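Local coordinates for SufE-like protein, chloroplastic (Arabidopsis thaliana, PDB 4PUI) that activates the cysteine desulfurase NFS2, whose reaction supplies sulfur for iron-sulfur cluster formation, and carries a C-terminal BolA domain, a domain type that partners with glutaredoxins, at residues Gly4-Gly7 with Met8-Arg11. Residues are numbered along the deposited sequence; the frame is centred on the assembly and turned at random.
Sequences GSRG and MRIR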
loop_
_atom_site.group_PDB
_atom_site.type_symbol
_atom_site.label_atom_id
_atom_site.label_comp_id
_atom_site.label_asym_id
_atom_site.label_seq_id
_atom_site.Cartn_x
_atom_site.Cartn_y
_atom_site.Cartn_z
ATOM N N GLY A 4 -7.444 10.005 -5.312
ATOM C CA GLY A 4 -6.895 11.344 -5.314
ATOM C C GLY A 4 -5.414 11.294 -5.635
ATOM O O GLY A 4 -4.868 10.246 -5.962
ATOM N N SER A 5 -4.750 12.436 -5.541
ATOM C CA SER A 5 -3.341 12.513 -5.923
ATOM C C SER A 5 -2.408 11.586 -5.137
ATOM O O SER A 5 -1.535 10.955 -5.729
ATOM C CB SER A 5 -2.859 13.959 -5.830
ATOM O OG SER A 5 -3.113 14.475 -4.538
ATOM N N ARG A 6 -2.577 11.498 -3.818
ATOM C CA ARG A 6 -1.746 10.589 -3.018
ATOM C C ARG A 6 -2.020 9.129 -3.385
ATOM O O ARG A 6 -1.085 8.349 -3.548
ATOM C CB ARG A 6 -1.960 10.763 -1.506
ATOM C CG ARG A 6 -1.376 9.609 -0.686
ATOM C CD ARG A 6 -1.288 9.911 0.818
ATOM N NE ARG A 6 -0.363 11.008 1.053
ATOM C CZ ARG A 6 -0.654 12.124 1.707
ATOM N NH1 ARG A 6 -1.854 12.301 2.240
ATOM N NH2 ARG A 6 0.272 13.065 1.838
ATOM N N GLY A 7 -3.293 8.763 -3.493
ATOM C CA GLY A 7 -3.664 7.402 -3.872
ATOM C C GLY A 7 -2.995 6.993 -5.178
ATOM O O GLY A 7 -2.499 5.876 -5.317
ATOM N N MET A 8 -2.990 7.906 -6.143
ATOM C CA MET A 8 -2.370 7.640 -7.437
ATOM C C MET A 8 -0.862 7.450 -7.293
ATOM O O MET A 8 -0.280 6.550 -7.912
ATOM C CB MET A 8 -2.696 8.754 -8.439
ATOM C CG MET A 8 -4.152 8.783 -8.852
ATOM S SD MET A 8 -4.693 7.169 -9.483
ATOM C CE MET A 8 -3.995 7.177 -11.130
ATOM N N ARG A 9 -0.228 8.286 -6.470
ATOM C CA ARG A 9 1.202 8.124 -6.213
ATOM C C ARG A 9 1.526 6.786 -5.553
ATOM O O ARG A 9 2.531 6.153 -5.900
ATOM C CB ARG A 9 1.750 9.256 -5.331
ATOM C CG ARG A 9 1.849 10.581 -6.017
ATOM C CD ARG A 9 2.698 11.561 -5.201
ATOM N NE ARG A 9 2.209 11.745 -3.839
ATOM C CZ ARG A 9 1.380 12.713 -3.469
ATOM N NH1 ARG A 9 0.933 13.574 -4.362
ATOM N NH2 ARG A 9 0.989 12.817 -2.205
ATOM N N ILE A 10 0.690 6.377 -4.595
ATOM C CA ILE A 10 0.884 5.108 -3.892
ATOM C C ILE A 10 0.776 3.955 -4.885
ATOM O O ILE A 10 1.637 3.079 -4.917
ATOM C CB ILE A 10 -0.142 4.934 -2.744
ATOM C CG1 ILE A 10 0.190 5.870 -1.573
ATOM C CG2 ILE A 10 -0.194 3.480 -2.255
ATOM C CD1 ILE A 10 -0.904 5.877 -0.502
ATOM N N ARG A 11 -0.255 3.979 -5.716
ATOM C CA ARG A 11 -0.430 2.932 -6.721
ATOM C C ARG A 11 0.770 2.886 -7.674
ATOM O O ARG A 11 1.291 1.820 -7.977
ATOM C CB ARG A 11 -1.725 3.145 -7.504
ATOM C CG ARG A 11 -1.854 2.228 -8.710
ATOM C CD ARG A 11 -3.259 2.237 -9.290
ATOM N NE ARG A 11 -4.132 1.287 -8.616
ATOM C CZ ARG A 11 -4.144 -0.025 -8.859
ATOM N NH1 ARG A 11 -3.317 -0.559 -9.760
ATOM N NH2 ARG A 11 -4.983 -0.810 -8.198
HETATM O O HOH W 1 -0.713 16.080 -4.030
#
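G4 to G7 meet M8 to R11 as the first turns of the N-terminal helix 5-18 of the BolA domain, a local contact within one helix. G4 is the N-cap residue, and its O accepts the first i to i+4 bond from M8 N at 3.0 Å. Three more such bonds follow: R9 to S5, I10 to R6 and R11 to G7. The shortest runs from I10 N to R6 O, 2.9 Å.

The R9 side chain folds back over the first turn. CG lies anti to the carbonyl carbon (chi1 -72°) and a bend at chi3 turns the guanidinium toward the helix start. One face of that group covers R6 CA and S5 O, with R9 NH2 3.6 Å from R6 CA. At its edge, R9 NH1 donates to a water 3.0 Å away, and the same water is hydrogen-bonded to S5 OG at 2.9 Å.

The R6 and R9 guanidinium planes stand 81° apart, with R6 NE 4.0 Å from R9 NH2. E78 forms salt bridges to both arginines, OE1 to R6 NE and OE2 to R9 NE. On the buried side, R6 CG packs against I10 CD1 at 3.8 Å, and both side chains touch F50 of strand 49-55. The shared carboxylate of E78 probably offsets the two like charges and ties the helix start to helix 76-79.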